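PDB 6Y5Z: capsid protein VP1 from Human polyomavirus 12, which probably builds the icosahedral T=7 shell of the virion, five copies at a time, as disulfide-linked pentamers that also take part in attachment to the host cell. Local coordinates for residues 151-156 and 185-190; 136-141 and 171-176; 108-113 and 248-253. All blocks are in the same frame, centred on the assembly; numbering follows the deposited sequence.

Contact 1. Residues 151-156 and 185-190; sequences GLIVPK and ETWSPD
Val154 and Thr186 are the nearest CA pair, 6.3 Å apart, where the irregular chain of 151-156 passes the residues just before strand 187-189. No backbone bond joins the two segments; the indole of Trp187 makes the polar link instead. Its NE1 donates to Ile153 O at 2.8 Å, and the bond is nearly straight, with 169° at the hydrogen. The oxygen lies almost in the ring plane, whereas NE1 sits above the plane of the carbonyl. With CG anti to the carbonyl carbon (chi1 -64°), the indole reaches back to 151-156, and its CZ2 comes 3.3 Å from Val154 C. Pro155 lies over one face: CD stands 4.2 Å from the centroid of the six-membered ring, 27° off the normal, a CH-pi contact displaced toward the rim. The same CD meets Thr186 CB at 3.5 Å. Val154 CG1 touches Thr186 OG1 more loosely, at 4.0 Å. On the indole, Tyr182 and Leu137 add further contacts. Four of the five touching residues are buried, and the near-straight bond gives the indole N-H an acceptor there, at the ring edge, while Pro155 packs over one face.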
loop_
_atom_site.group_PDB
_atom_site.type_symbol
_atom_site.label_atom_id
_atom_site.label_comp_id
_atom_site.label_asym_id
_atom_site.label_seq_id
_atom_site.Cartn_x
_atom_site.Cartn_y
_atom_site.Cartn_z
ATOM N N GLY D 151 -29.817 -25.100 -13.113
ATOM C CA GLY D 151 -28.586 -25.656 -13.702
ATOM C C GLY D 151 -27.321 -25.121 -13.054
ATOM O O GLY D 151 -26.236 -25.294 -13.672
ATOM N N LEU D 152 -27.457 -24.439 -11.917
ATOM C CA LEU D 152 -26.292 -23.988 -11.093
ATOM C C LEU D 152 -26.229 -24.826 -9.830
ATOM O O LEU D 152 -27.228 -25.484 -9.487
ATOM C CB LEU D 152 -26.436 -22.508 -10.733
ATOM C CG LEU D 152 -26.532 -21.543 -11.907
ATOM C CD1 LEU D 152 -26.531 -20.108 -11.401
ATOM C CD2 LEU D 152 -25.395 -21.749 -12.900
ATOM N N ILE D 153 -25.109 -24.786 -9.120
ATOM C CA ILE D 153 -25.043 -25.325 -7.743
ATOM C C ILE D 153 -24.917 -24.116 -6.816
ATOM O O ILE D 153 -23.909 -23.362 -6.951
ATOM C CB ILE D 153 -23.895 -26.330 -7.528
ATOM C CG1 ILE D 153 -23.841 -27.439 -8.584
ATOM C CG2 ILE D 153 -23.994 -26.892 -6.125
ATOM C CD1 ILE D 153 -25.125 -28.222 -8.732
ATOM N N VAL D 154 -25.915 -23.927 -5.968
ATOM C CA VAL D 154 -26.023 -22.799 -5.002
ATOM C C VAL D 154 -26.408 -23.398 -3.658
ATOM O O VAL D 154 -26.722 -24.588 -3.593
ATOM C CB VAL D 154 -27.036 -21.750 -5.495
ATOM C CG1 VAL D 154 -26.528 -21.028 -6.725
ATOM C CG2 VAL D 154 -28.408 -22.359 -5.779
ATOM N N PRO D 155 -26.353 -22.640 -2.545
ATOM C CA PRO D 155 -26.690 -23.189 -1.233
ATOM C C PRO D 155 -28.028 -23.948 -1.184
ATOM O O PRO D 155 -28.099 -24.965 -0.503
ATOM C CB PRO D 155 -26.649 -21.954 -0.336
ATOM C CG PRO D 155 -25.522 -21.154 -0.957
ATOM C CD PRO D 155 -25.804 -21.272 -2.440
ATOM N N LYS D 156 -29.029 -23.482 -1.923
ATOM C CA LYS D 156 -30.354 -24.171 -1.987
ATOM C C LYS D 156 -30.162 -25.619 -2.464
ATOM O O LYS D 156 -30.997 -26.488 -2.092
ATOM C CB LYS D 156 -31.306 -23.417 -2.912
ATOM C CG LYS D 156 -32.719 -23.975 -2.932
ATOM C CD LYS D 156 -33.597 -23.295 -3.937
ATOM C CE LYS D 156 -34.985 -23.903 -3.971
ATOM N NZ LYS D 156 -35.868 -23.149 -4.892
ATOM N N GLU D 185 -20.719 -15.429 -5.931
ATOM C CA GLU D 185 -21.510 -14.595 -4.984
ATOM C C GLU D 185 -22.198 -15.462 -3.923
ATOM O O GLU D 185 -22.701 -14.887 -2.973
ATOM C CB GLU D 185 -22.468 -13.644 -5.703
ATOM C CG GLU D 185 -23.667 -14.333 -6.286
ATOM C CD GLU D 185 -24.707 -13.397 -6.828
ATOM O OE1 GLU D 185 -24.350 -12.446 -7.581
ATOM O OE2 GLU D 185 -25.896 -13.630 -6.507
ATOM N N THR D 186 -22.184 -16.794 -4.033
ATOM C CA THR D 186 -22.852 -17.664 -3.032
ATOM C C THR D 186 -21.862 -18.578 -2.321
ATOM O O THR D 186 -22.313 -19.302 -1.460
ATOM C CB THR D 186 -23.998 -18.506 -3.632
ATOM O OG1 THR D 186 -23.504 -19.514 -4.518
ATOM C CG2 THR D 186 -25.011 -17.654 -4.355
ATOM N N TRP D 187 -20.587 -18.614 -2.704
ATOM C CA TRP D 187 -19.654 -19.657 -2.191
ATOM C C TRP D 187 -18.286 -19.063 -1.858
ATOM O O TRP D 187 -17.680 -18.411 -2.745
ATOM C CB TRP D 187 -19.458 -20.772 -3.224
ATOM C CG TRP D 187 -20.665 -21.583 -3.580
ATOM C CD1 TRP D 187 -21.301 -21.600 -4.778
ATOM C CD2 TRP D 187 -21.342 -22.533 -2.741
ATOM N NE1 TRP D 187 -22.332 -22.507 -4.752
ATOM C CE2 TRP D 187 -22.373 -23.101 -3.521
ATOM C CE3 TRP D 187 -21.158 -22.977 -1.432
ATOM C CZ2 TRP D 187 -23.237 -24.064 -2.993
ATOM C CZ3 TRP D 187 -22.037 -23.897 -0.904
ATOM C CH2 TRP D 187 -23.042 -24.454 -1.694
ATOM N N SER D 188 -17.801 -19.364 -0.666
ATOM C CA SER D 188 -16.471 -18.980 -0.151
ATOM C C SER D 188 -15.659 -20.247 -0.011
ATOM O O SER D 188 -16.207 -21.286 0.352
ATOM C CB SER D 188 -16.593 -18.324 1.193
ATOM O OG SER D 188 -17.337 -17.133 1.114
ATOM N N PRO D 189 -14.326 -20.195 -0.151
ATOM C CA PRO D 189 -13.493 -21.311 0.284
ATOM C C PRO D 189 -13.742 -21.524 1.775
ATOM O O PRO D 189 -13.856 -20.545 2.527
ATOM C CB PRO D 189 -12.048 -20.916 -0.011
ATOM C CG PRO D 189 -12.143 -19.648 -0.804
ATOM C CD PRO D 189 -13.541 -19.082 -0.697
ATOM N N ASP D 190 -13.918 -22.779 2.178
ATOM C CA ASP D 190 -14.292 -23.129 3.563
ATOM C C ASP D 190 -13.041 -23.258 4.437
ATOM O O ASP D 190 -12.256 -24.217 4.292
ATOM C CB ASP D 190 -15.091 -24.430 3.570
ATOM C CG ASP D 190 -15.630 -24.789 4.942
ATOM O OD1 ASP D 190 -15.321 -24.062 5.931
ATOM O OD2 ASP D 190 -16.371 -25.769 5.009
#

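Contact 2. Residues 136-141 and 171-176; sequences DLQGIQ and SAKAKL
Leu137 and Ala174 form the antiparallel hydrogen-bonded pair at the middle of this strand pairing: Leu137 N donates to Ala174 O at 2.8 Å, and Ala174 N returns a bond to Leu137 O at 3.1 Å. Gly139 N adds a third, to Ala172 O, where Ala172 centres an inverse gamma turn. Asp136 with Lys175 and Gln138 with Lys173 are the non-hydrogen-bonded pairs, and their side chains share one face of the sheet.

Among the polar side chains, Lys173 NZ donates to Gln138 OE1 at 2.8 Å, approaching nearly along the C=O axis. Gln138 leaves with CG anti to its N (chi1 165°) and bends at chi2, which brings NE2 back to Gly139 O at 2.9 Å, in the carbonyl plane on a lone pair. Both ends of the amide are thus held, and Asp169 O takes a further bond from NE2. Asp136 and Lys175 run alongside each other, but OD1 of Asp136 and NZ of Lys175 stay 4.8 Å apart; Asp136 OD2 accepts from Asn194 N instead.

Apolar contact falls on the other face, where Leu137 CD1 meets Leu176 CB at 3.8 Å and Trp187 packs on Leu137 and Ala174.

Strand 136-139 is central in a small three-stranded antiparallel sheet, between 173-175 and 187-189; Lys173 NZ spans it to form a salt bridge with Asp190 of the loop following 187-189.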
loop_
_atom_site.group_PDB
_atom_site.type_symbol
_atom_site.label_atom_id
_atom_site.label_comp_id
_atom_site.label_asym_id
_atom_site.label_seq_id
_atom_site.Cartn_x
_atom_site.Cartn_y
_atom_site.Cartn_z
ATOM N N ASP D 136 -13.157 -27.306 -0.864
ATOM C CA ASP D 136 -14.351 -27.267 0.018
ATOM C C ASP D 136 -14.920 -25.843 0.025
ATOM O O ASP D 136 -14.115 -24.877 0.178
ATOM C CB ASP D 136 -14.012 -27.712 1.434
ATOM C CG ASP D 136 -13.573 -29.164 1.515
ATOM O OD1 ASP D 136 -14.368 -30.024 1.068
ATOM O OD2 ASP D 136 -12.442 -29.425 1.996
ATOM N N LEU D 137 -16.231 -25.712 -0.173
ATOM C CA LEU D 137 -16.947 -24.418 -0.255
ATOM C C LEU D 137 -17.924 -24.291 0.915
ATOM O O LEU D 137 -18.574 -25.288 1.321
ATOM C CB LEU D 137 -17.704 -24.303 -1.579
ATOM C CG LEU D 137 -16.859 -24.371 -2.850
ATOM C CD1 LEU D 137 -17.763 -24.385 -4.077
ATOM C CD2 LEU D 137 -15.887 -23.208 -2.909
ATOM N N GLN D 138 -18.056 -23.066 1.410
ATOM C CA GLN D 138 -19.028 -22.677 2.444
ATOM C C GLN D 138 -19.988 -21.696 1.783
ATOM O O GLN D 138 -19.527 -20.684 1.190
ATOM C CB GLN D 138 -18.318 -22.081 3.651
ATOM C CG GLN D 138 -19.258 -21.342 4.595
ATOM C CD GLN D 138 -20.206 -22.257 5.325
ATOM O OE1 GLN D 138 -19.772 -23.172 6.018
ATOM N NE2 GLN D 138 -21.491 -21.930 5.270
ATOM N N GLY D 139 -21.281 -21.992 1.835
ATOM C CA GLY D 139 -22.289 -21.094 1.271
ATOM C C GLY D 139 -22.537 -19.891 2.149
ATOM O O GLY D 139 -22.519 -20.007 3.370
ATOM N N ILE D 140 -22.760 -18.752 1.507
ATOM C CA ILE D 140 -23.042 -17.453 2.170
ATOM C C ILE D 140 -23.514 -16.505 1.067
ATOM O O ILE D 140 -23.031 -16.610 -0.065
ATOM C CB ILE D 140 -21.829 -16.939 2.968
ATOM C CG1 ILE D 140 -22.167 -15.624 3.671
ATOM C CG2 ILE D 140 -20.577 -16.845 2.068
ATOM C CD1 ILE D 140 -21.214 -15.240 4.772
ATOM N N GLN D 141 -24.503 -15.669 1.362
ATOM C CA GLN D 141 -25.158 -14.821 0.339
ATOM C C GLN D 141 -25.378 -13.425 0.900
ATOM O O GLN D 141 -25.613 -13.287 2.116
ATOM C CB GLN D 141 -26.519 -15.395 -0.073
ATOM C CG GLN D 141 -26.404 -16.797 -0.650
ATOM C CD GLN D 141 -27.700 -17.435 -1.108
ATOM O OE1 GLN D 141 -27.704 -18.627 -1.385
ATOM N NE2 GLN D 141 -28.793 -16.678 -1.215
ATOM N N SER D 171 -24.624 -25.665 7.681
ATOM C CA SER D 171 -25.220 -26.724 6.832
ATOM C C SER D 171 -24.927 -26.477 5.335
ATOM O O SER D 171 -25.125 -27.412 4.536
ATOM C CB SER D 171 -26.697 -26.850 7.124
ATOM O OG SER D 171 -27.411 -25.782 6.536
ATOM N N ALA D 172 -24.484 -25.269 4.939
ATOM C CA ALA D 172 -24.288 -24.897 3.519
ATOM C C ALA D 172 -22.885 -25.296 3.061
ATOM O O ALA D 172 -22.018 -24.422 2.897
ATOM C CB ALA D 172 -24.564 -23.439 3.314
ATOM N N LYS D 173 -22.648 -26.597 2.929
ATOM C CA LYS D 173 -21.336 -27.155 2.546
ATOM C C LYS D 173 -21.444 -27.760 1.162
ATOM O O LYS D 173 -22.419 -28.471 0.879
ATOM C CB LYS D 173 -20.859 -28.232 3.514
ATOM C CG LYS D 173 -20.779 -27.817 4.967
ATOM C CD LYS D 173 -19.746 -26.731 5.205
ATOM C CE LYS D 173 -19.417 -26.573 6.668
ATOM N NZ LYS D 173 -18.456 -25.481 6.933
ATOM N N ALA D 174 -20.426 -27.558 0.342
ATOM C CA ALA D 174 -20.338 -28.191 -0.983
ATOM C C ALA D 174 -18.871 -28.325 -1.390
ATOM O O ALA D 174 -17.980 -27.856 -0.666
ATOM C CB ALA D 174 -21.131 -27.410 -1.998
ATOM N N LYS D 175 -18.632 -29.063 -2.458
ATOM C CA LYS D 175 -17.296 -29.215 -3.075
ATOM C C LYS D 175 -17.305 -28.594 -4.463
ATOM O O LYS D 175 -18.299 -28.741 -5.180
ATOM C CB LYS D 175 -16.936 -30.699 -3.111
ATOM C CG LYS D 175 -16.730 -31.292 -1.726
ATOM C CD LYS D 175 -16.525 -32.774 -1.672
ATOM C CE LYS D 175 -16.456 -33.234 -0.232
ATOM N NZ LYS D 175 -15.749 -34.527 -0.085
ATOM N N LEU D 176 -16.212 -27.922 -4.843
ATOM C CA LEU D 176 -16.107 -27.290 -6.169
ATOM C C LEU D 176 -15.782 -28.389 -7.184
ATOM O O LEU D 176 -14.594 -28.663 -7.414
ATOM C CB LEU D 176 -15.053 -26.184 -6.133
ATOM C CG LEU D 176 -14.829 -25.455 -7.458
ATOM C CD1 LEU D 176 -16.143 -24.992 -8.077
ATOM C CD2 LEU D 176 -13.876 -24.282 -7.267
HETATM O O HOH W 1 -17.014 -29.851 2.036
#

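Contact 3. Residues 108-113 and 248-253; sequences YMTRTD and WFTAGS
Tyr108 runs its side chain along Gly252 and Ser253. From CB, CG lies anti to the backbone N (chi1 -180°), which carries the ring to residues 252-253. CG and CD2 are both 4.2 Å from Gly252 N, CD1 is 4.0 Å from Gly252 CA, and CE1 approaches Gly252 C. The glycine CA sits over the ring face, 3.9 Å from the centroid and 16° off the normal, which defines a CH-pi contact. Farther out, CE2 and CZ meet Ser253 N, and OH ends 3.3 Å from Ser253 CA.

Tyr108 O accepts from Gly252 N at 3.0 Å, with the donor well above the carbonyl plane and 151° at the hydrogen. Beside it, Met109 CG meets Phe249 CZ at 4.1 Å, the two side chains crossing at about a right angle. A water accepts from Thr110 N and donates to Thr250 O at 2.6 Å, bridging the two backbones. Thr50 of a neighbouring subunit packs against Tyr108. A single backbone bridge, Met109 with Ala251, thus ties the long loop between strands 83-96 and 124-131 to the end of strand 237-250, an arrangement of loop on strand end in the antiparallel beta-sandwich (jelly-roll) fold of polyomavirus VP1.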
loop_
_atom_site.group_PDB
_atom_site.type_symbol
_atom_site.label_atom_id
_atom_site.label_comp_id
_atom_site.label_asym_id
_atom_site.label_seq_id
_atom_site.Cartn_x
_atom_site.Cartn_y
_atom_site.Cartn_z
ATOM N N TYR D 108 -14.981 0.159 -28.632
ATOM C CA TYR D 108 -16.301 0.822 -28.558
ATOM C C TYR D 108 -16.701 0.900 -27.083
ATOM O O TYR D 108 -17.295 -0.061 -26.558
ATOM C CB TYR D 108 -17.272 0.029 -29.426
ATOM C CG TYR D 108 -18.666 0.580 -29.466
ATOM C CD1 TYR D 108 -18.915 1.931 -29.610
ATOM C CD2 TYR D 108 -19.742 -0.282 -29.381
ATOM C CE1 TYR D 108 -20.213 2.418 -29.679
ATOM C CE2 TYR D 108 -21.040 0.190 -29.454
ATOM C CZ TYR D 108 -21.275 1.538 -29.595
ATOM O OH TYR D 108 -22.569 1.976 -29.651
ATOM N N MET D 109 -16.333 2.015 -26.448
ATOM C CA MET D 109 -16.323 2.227 -24.981
ATOM C C MET D 109 -16.957 3.586 -24.659
ATOM O O MET D 109 -17.035 4.428 -25.598
ATOM C CB MET D 109 -14.865 2.176 -24.502
ATOM C CG MET D 109 -14.260 0.791 -24.695
ATOM S SD MET D 109 -12.447 0.716 -24.656
ATOM C CE MET D 109 -12.126 0.765 -22.895
ATOM N N THR D 110 -17.391 3.785 -23.420
ATOM C CA THR D 110 -17.782 5.104 -22.871
ATOM C C THR D 110 -16.608 6.061 -23.071
ATOM O O THR D 110 -15.463 5.641 -22.890
ATOM C CB THR D 110 -18.067 5.025 -21.360
ATOM O OG1 THR D 110 -19.144 4.111 -21.183
ATOM C CG2 THR D 110 -18.440 6.357 -20.751
ATOM N N ARG D 111 -16.894 7.332 -23.288
ATOM C CA ARG D 111 -15.849 8.342 -23.484
ATOM C C ARG D 111 -16.302 9.669 -22.870
ATOM O O ARG D 111 -17.511 9.944 -22.884
ATOM C CB ARG D 111 -15.680 8.301 -24.998
ATOM C CG ARG D 111 -14.676 9.282 -25.535
ATOM C CD ARG D 111 -14.837 9.256 -27.036
ATOM N NE ARG D 111 -13.553 9.674 -27.483
ATOM C CZ ARG D 111 -13.206 9.873 -28.734
ATOM N NH1 ARG D 111 -14.090 9.689 -29.707
ATOM N NH2 ARG D 111 -11.973 10.235 -29.003
ATOM N N THR D 112 -15.376 10.438 -22.294
ATOM C CA THR D 112 -15.624 11.826 -21.842
ATOM C C THR D 112 -15.104 12.789 -22.915
ATOM O O THR D 112 -13.887 12.840 -23.120
ATOM C CB THR D 112 -14.954 12.090 -20.494
ATOM O OG1 THR D 112 -15.355 11.054 -19.589
ATOM C CG2 THR D 112 -15.329 13.459 -19.975
ATOM N N ASP D 113 -15.981 13.559 -23.561
ATOM C CA ASP D 113 -15.541 14.487 -24.633
ATOM C C ASP D 113 -14.780 13.651 -25.685
ATOM O O ASP D 113 -15.326 12.604 -26.102
ATOM C CB ASP D 113 -14.734 15.649 -24.031
ATOM C CG ASP D 113 -15.416 16.355 -22.859
ATOM O OD1 ASP D 113 -16.606 16.660 -23.014
ATOM O OD2 ASP D 113 -14.748 16.591 -21.799
ATOM N N TRP D 248 -15.585 -4.176 -14.073
ATOM C CA TRP D 248 -16.670 -4.081 -15.081
ATOM C C TRP D 248 -16.203 -3.302 -16.299
ATOM O O TRP D 248 -15.563 -2.240 -16.169
ATOM C CB TRP D 248 -17.950 -3.473 -14.493
ATOM C CG TRP D 248 -18.523 -4.319 -13.402
ATOM C CD1 TRP D 248 -19.145 -5.527 -13.518
ATOM C CD2 TRP D 248 -18.497 -4.021 -12.001
ATOM N NE1 TRP D 248 -19.514 -6.000 -12.284
ATOM C CE2 TRP D 248 -19.105 -5.104 -11.337
ATOM C CE3 TRP D 248 -18.014 -2.940 -11.250
ATOM C CZ2 TRP D 248 -19.224 -5.139 -9.948
ATOM C CZ3 TRP D 248 -18.140 -2.974 -9.882
ATOM C CH2 TRP D 248 -18.737 -4.056 -9.247
ATOM N N PHE D 249 -16.614 -3.805 -17.454
ATOM C CA PHE D 249 -16.464 -3.169 -18.782
ATOM C C PHE D 249 -17.755 -2.432 -19.110
ATOM O O PHE D 249 -18.829 -2.988 -18.845
ATOM C CB PHE D 249 -16.180 -4.262 -19.809
ATOM C CG PHE D 249 -15.997 -3.790 -21.227
ATOM C CD1 PHE D 249 -17.071 -3.757 -22.105
ATOM C CD2 PHE D 249 -14.748 -3.426 -21.713
ATOM C CE1 PHE D 249 -16.911 -3.316 -23.404
ATOM C CE2 PHE D 249 -14.586 -3.020 -23.025
ATOM C CZ PHE D 249 -15.674 -2.952 -23.870
ATOM N N THR D 250 -17.666 -1.227 -19.675
ATOM C CA THR D 250 -18.865 -0.530 -20.192
ATOM C C THR D 250 -18.686 -0.253 -21.684
ATOM O O THR D 250 -17.835 0.566 -22.070
ATOM C CB THR D 250 -19.157 0.767 -19.431
ATOM O OG1 THR D 250 -19.121 0.518 -18.029
ATOM C CG2 THR D 250 -20.506 1.349 -19.801
ATOM N N ALA D 251 -19.511 -0.902 -22.494
ATOM C CA ALA D 251 -19.533 -0.716 -23.959
ATOM C C ALA D 251 -20.132 0.647 -24.296
ATOM O O ALA D 251 -21.005 1.152 -23.541
ATOM C CB ALA D 251 -20.334 -1.812 -24.618
ATOM N N GLY D 252 -19.781 1.175 -25.466
ATOM C CA GLY D 252 -20.262 2.494 -25.908
ATOM C C GLY D 252 -21.723 2.487 -26.340
ATOM O O GLY D 252 -22.238 3.580 -26.628
ATOM N N SER D 253 -22.369 1.327 -26.332
ATOM C CA SER D 253 -23.792 1.138 -26.712
ATOM C C SER D 253 -24.733 1.589 -25.587
ATOM O O SER D 253 -25.968 1.622 -25.822
ATOM C CB SER D 253 -24.034 -0.288 -27.100
ATOM O OG SER D 253 -23.616 -1.163 -26.065
HETATM O O HOH W 2 -16.205 2.365 -21.146
#

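In the fold
Contacts 1 and 2 belong to one unit: their centres are 6 Å apart, and strands 187-189 and 136-139 are neighbours in the small sheet, joined where Gln138 N lies 2.8 Å from Ser188 O. Contact 1 is the more buried, relying on an indole bond and proline packing; contact 2 is partly buried, combining regular strand pairing with charged groups toward its exposed edge. Contact 3 lies apart, its centre about 32 Å and 36 Å from those of contacts 1 and 2, and is also partly buried. It joins a loop to the end of a strand in the main sheet, using a single bridge, a glycine CH-pi contact with a tyrosine ring and a water. All three adjoin neighbouring subunits.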